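Side-chain contacts in cadherin-related family member 2 (Mus musculus, PDB 5CYX), which probably mediates calcium-dependent heterophilic adhesion with CDHR5 on adjacent microvilli, thereby controlling microvillar packing at the apical membrane of epithelial cells: residues G276-N281 / V320-T325; A229-D234 / T239-V244. One frame throughout, in Å; residues are numbered along the deposited sequence.

Contact 1 of 2, residues G276-N281 / V320-T325; sequences GVIFVN and VTIRVT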
# COMPACT_ATOMS: atom_id res chain seq x y z
N GLY A 276 -31.41 -30.66 21.91
CA GLY A 276 -31.21 -30.06 23.23
C GLY A 276 -32.05 -30.63 24.38
O GLY A 276 -31.97 -30.13 25.51
N VAL A 277 -32.82 -31.68 24.12
CA VAL A 277 -33.68 -32.26 25.14
C VAL A 277 -32.94 -33.31 25.94
O VAL A 277 -32.46 -34.35 25.38
CB VAL A 277 -34.92 -32.96 24.55
CG1 VAL A 277 -35.73 -33.62 25.67
CG2 VAL A 277 -35.79 -31.97 23.79
N ILE A 278 -32.94 -33.09 27.24
CA ILE A 278 -32.28 -33.92 28.22
C ILE A 278 -33.27 -34.93 28.77
O ILE A 278 -34.34 -34.56 29.27
CB ILE A 278 -31.70 -33.06 29.37
CG1 ILE A 278 -30.52 -32.21 28.85
CG2 ILE A 278 -31.30 -33.93 30.57
CD1 ILE A 278 -30.06 -31.12 29.80
N PHE A 279 -32.90 -36.20 28.71
CA PHE A 279 -33.79 -37.28 29.07
C PHE A 279 -33.19 -38.24 30.11
O PHE A 279 -31.96 -38.32 30.27
CB PHE A 279 -34.24 -38.06 27.84
CG PHE A 279 -33.11 -38.64 26.99
CD1 PHE A 279 -32.63 -39.93 27.22
CD2 PHE A 279 -32.59 -37.92 25.91
CE1 PHE A 279 -31.65 -40.49 26.41
CE2 PHE A 279 -31.58 -38.45 25.12
CZ PHE A 279 -31.12 -39.76 25.35
N VAL A 280 -34.08 -38.96 30.79
CA VAL A 280 -33.71 -40.02 31.73
C VAL A 280 -33.12 -41.19 30.92
O VAL A 280 -33.80 -41.74 30.02
CB VAL A 280 -34.91 -40.47 32.58
CG1 VAL A 280 -34.62 -41.78 33.32
CG2 VAL A 280 -35.31 -39.36 33.56
N ASN A 281 -31.89 -41.58 31.26
CA ASN A 281 -31.11 -42.58 30.52
C ASN A 281 -30.67 -43.76 31.40
O ASN A 281 -29.80 -44.57 31.04
CB ASN A 281 -29.94 -41.84 29.96
CG ASN A 281 -29.10 -42.65 29.00
OD1 ASN A 281 -29.58 -43.11 27.92
ND2 ASN A 281 -27.82 -42.80 29.37
N VAL A 320 -25.62 -28.09 34.32
CA VAL A 320 -27.06 -28.05 34.55
C VAL A 320 -27.33 -28.82 35.83
O VAL A 320 -26.80 -29.93 36.02
CB VAL A 320 -27.83 -28.79 33.41
CG1 VAL A 320 -29.32 -28.89 33.72
CG2 VAL A 320 -27.59 -28.12 32.06
N THR A 321 -28.21 -28.26 36.68
CA THR A 321 -28.62 -28.95 37.90
C THR A 321 -30.01 -29.55 37.79
O THR A 321 -30.95 -28.91 37.32
CB THR A 321 -28.55 -27.99 39.10
OG1 THR A 321 -27.21 -27.54 39.23
CG2 THR A 321 -28.95 -28.69 40.37
N ILE A 322 -30.13 -30.79 38.26
CA ILE A 322 -31.38 -31.55 38.14
C ILE A 322 -31.79 -32.16 39.49
O ILE A 322 -31.02 -32.93 40.08
CB ILE A 322 -31.26 -32.68 37.11
CG1 ILE A 322 -30.94 -32.10 35.73
CG2 ILE A 322 -32.56 -33.50 37.07
CD1 ILE A 322 -30.79 -33.15 34.64
N ARG A 323 -33.01 -31.86 39.91
CA ARG A 323 -33.51 -32.24 41.24
C ARG A 323 -34.25 -33.56 41.10
O ARG A 323 -35.21 -33.63 40.35
CB ARG A 323 -34.46 -31.15 41.79
CG ARG A 323 -33.89 -29.74 41.71
CD ARG A 323 -34.87 -28.62 42.06
NE ARG A 323 -34.71 -27.51 41.10
CZ ARG A 323 -35.50 -27.24 40.05
NH1 ARG A 323 -36.60 -27.95 39.79
NH2 ARG A 323 -35.20 -26.22 39.26
N VAL A 324 -33.80 -34.59 41.83
CA VAL A 324 -34.47 -35.90 41.86
C VAL A 324 -35.63 -35.88 42.89
O VAL A 324 -35.41 -36.01 44.09
CB VAL A 324 -33.49 -37.08 42.10
CG1 VAL A 324 -34.21 -38.42 41.94
CG2 VAL A 324 -32.34 -37.02 41.10
N THR A 325 -36.85 -35.69 42.36
CA THR A 325 -38.15 -35.59 43.06
C THR A 325 -38.31 -34.24 43.73
O THR A 325 -38.81 -33.30 43.12
CB THR A 325 -38.43 -36.71 44.08
OG1 THR A 325 -37.55 -36.60 45.21
CG2 THR A 325 -38.29 -38.05 43.45

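Contact 2 of 2, residues A229-D234 / T239-V244; sequences ASVAED and TSVLTV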
# COMPACT_ATOMS: atom_id res chain seq x y z
N ALA A 229 -33.89 -28.16 36.58
CA ALA A 229 -35.19 -28.79 36.41
C ALA A 229 -35.33 -29.86 37.45
O ALA A 229 -34.38 -30.12 38.22
CB ALA A 229 -35.34 -29.37 35.00
N SER A 230 -36.52 -30.46 37.49
CA SER A 230 -36.79 -31.55 38.42
C SER A 230 -37.36 -32.77 37.73
O SER A 230 -38.09 -32.65 36.76
CB SER A 230 -37.72 -31.10 39.56
OG SER A 230 -38.16 -32.21 40.31
N VAL A 231 -37.04 -33.93 38.29
CA VAL A 231 -37.50 -35.21 37.79
C VAL A 231 -37.79 -36.19 38.95
O VAL A 231 -36.99 -36.32 39.87
CB VAL A 231 -36.47 -35.84 36.83
CG1 VAL A 231 -35.07 -35.93 37.46
CG2 VAL A 231 -36.94 -37.21 36.36
N ALA A 232 -38.93 -36.88 38.89
CA ALA A 232 -39.27 -37.86 39.92
C ALA A 232 -38.37 -39.08 39.81
O ALA A 232 -38.02 -39.51 38.69
CB ALA A 232 -40.73 -38.27 39.78
N GLU A 233 -38.07 -39.72 40.95
CA GLU A 233 -37.03 -40.77 41.02
C GLU A 233 -37.44 -42.09 40.32
O GLU A 233 -36.59 -42.93 40.08
CB GLU A 233 -36.62 -41.06 42.46
CG GLU A 233 -37.67 -41.77 43.32
CD GLU A 233 -37.15 -42.09 44.72
OE1 GLU A 233 -36.11 -42.78 44.82
OE2 GLU A 233 -37.79 -41.68 45.72
N ASP A 234 -38.73 -42.26 40.07
CA ASP A 234 -39.29 -43.42 39.37
C ASP A 234 -39.59 -43.14 37.90
O ASP A 234 -40.24 -43.95 37.25
CB ASP A 234 -40.60 -43.83 40.06
CG ASP A 234 -41.71 -42.77 39.89
OD1 ASP A 234 -41.40 -41.59 39.57
OD2 ASP A 234 -42.89 -43.14 40.08
N THR A 239 -37.82 -40.30 29.74
CA THR A 239 -38.63 -39.14 30.18
C THR A 239 -37.89 -37.82 29.94
O THR A 239 -36.74 -37.67 30.36
CB THR A 239 -38.99 -39.27 31.68
OG1 THR A 239 -39.65 -40.50 31.92
CG2 THR A 239 -39.93 -38.14 32.15
N SER A 240 -38.55 -36.86 29.28
CA SER A 240 -38.01 -35.50 29.15
C SER A 240 -37.84 -34.85 30.52
O SER A 240 -38.67 -35.03 31.40
CB SER A 240 -38.93 -34.59 28.35
OG SER A 240 -39.04 -35.05 27.03
N VAL A 241 -36.76 -34.10 30.67
CA VAL A 241 -36.47 -33.39 31.88
C VAL A 241 -36.48 -31.89 31.60
O VAL A 241 -37.17 -31.13 32.28
CB VAL A 241 -35.12 -33.85 32.45
CG1 VAL A 241 -34.78 -33.10 33.74
CG2 VAL A 241 -35.17 -35.33 32.72
N LEU A 242 -35.69 -31.45 30.63
CA LEU A 242 -35.73 -30.06 30.14
C LEU A 242 -35.01 -29.91 28.81
O LEU A 242 -34.21 -30.78 28.41
CB LEU A 242 -35.10 -29.09 31.14
CG LEU A 242 -33.57 -29.00 31.21
CD1 LEU A 242 -33.18 -27.74 31.96
CD2 LEU A 242 -32.98 -30.26 31.84
N THR A 243 -35.27 -28.78 28.17
CA THR A 243 -34.62 -28.39 26.94
C THR A 243 -33.62 -27.28 27.21
O THR A 243 -33.97 -26.26 27.81
CB THR A 243 -35.66 -27.88 25.96
OG1 THR A 243 -36.74 -28.80 25.95
CG2 THR A 243 -35.07 -27.73 24.53
N VAL A 244 -32.38 -27.48 26.75
CA VAL A 244 -31.41 -26.39 26.67
C VAL A 244 -31.25 -26.00 25.22
O VAL A 244 -31.56 -26.78 24.33
CB VAL A 244 -30.03 -26.74 27.28
CG1 VAL A 244 -30.16 -26.95 28.78
CG2 VAL A 244 -29.41 -27.98 26.65

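Contact 1 of 2, residues G276-N281 / V320-T325
I278 packs against V320 and I322 in a buried, wholly apolar contact between the two facing sheets of the third cadherin repeat. Strand 277-280 belongs to the sheet that also holds strands 220-222, 240-248 and 270-272, whereas strand 320-324 is the C-terminal part of strand 315-324 in the opposing sheet. The CA atoms of I278 and V320 lie 10.1 Å apart, a spacing bridged by side chains alone, and the two segments together bury 93 Å².

I278 supplies both of its branches. With CG1 beside the backbone N (chi1 -69°), the CG2 methyl is left anti to that N, and CG2 of I278 lies 4.2 Å from CD1 of I322. The other branch, CG1, continues extended at chi2, which carries the chain end over to V320, where CD1 of I278 lies 4.5 Å from CG2 of V320. One isoleucine thus spreads across two residues of the facing strand, which are separated by T321 and both send their CB toward it. I322 is likewise extended along its long branch (chi2 179°), so it is the terminal CD1 that makes the touch, and the two isoleucines approach at a slant.

The touch is light, and other hydrophobic residues pack around it: I272, L242 and V300 beside I278, F270 and V241 beside I322. The backbone of I278 is anchored within its own sheet by hydrogen bonds to V241 and L242, which fixes where its side chain enters the interior. Apolar residues directed inward from two stacked sheets, here from strands E and G in the usual lettering, form the hydrophobic core of the Greek-key beta-sandwich characteristic of extracellular cadherin repeats.

Contact 2 of 2, residues A229-D234 / T239-V244
Strands 229-231 and 240-243 run nearly antiparallel, at 171°, with axes 6.6 Å apart, yet they meet through side chains and not through backbone pairing, since each is hydrogen-bonded to other strands. In the cadherin sandwich these are strands A' and B, which belong to opposite sheets and approach each other where the sandwich closes along one edge; A229 and V231 bond in parallel fashion to strand 315-324.

Strand 240-248 carries a classic beta bulge at this point. V241 has a helix-like psi (-55°), and V241 and L242 together face the single residue I278 of the neighbouring strand, an arrangement that brings two consecutive side chains to the edge beside strand 229-231. V241 is at the centre of the contact: its CG1, anti to the backbone N, lies 4.0 Å from the CB of A229, while CG2 of V241 is 4.3 Å from the CB of V231. The valine therefore divides its two methyls between two residues that are next but one along strand 229-231. V231 and V241 also both touch I322, so the edge contact runs on into the interior of the domain, while L242 is covered further by Y227.

The methyl of A229 packs on both V241 and L242. CB of A229 lies 3.7 Å from the carbonyl O of V241 and 3.9 Å from CB of L242. With CG of L242 turned between its backbone N and carbonyl carbon (chi1 78°), the leucine fork folds back over the alanine, placing CD2 of L242 4.0 Å from CB of A229.

How the contacts relate
From the N terminus, the chain first closes contact 2, a short reversal in which 229-234 and 239-244 are separated by four residues. Contact 1 follows in series, closing a longer span of 38 residues between 276-281 and 320-325; the two loops neither nest nor cross. In space, however, the centres of the two contacts are about 4 Å apart. Strands 240-248 and 277-280 are neighbours in one sheet, and 228-231 and 315-324 in the other, so both contacts join the same pair of sheets, contact 2 at an edge and contact 1 in the interior. Probable hydrogen bonds from V231 N to R323 O and from T325 N to V231 O link them directly.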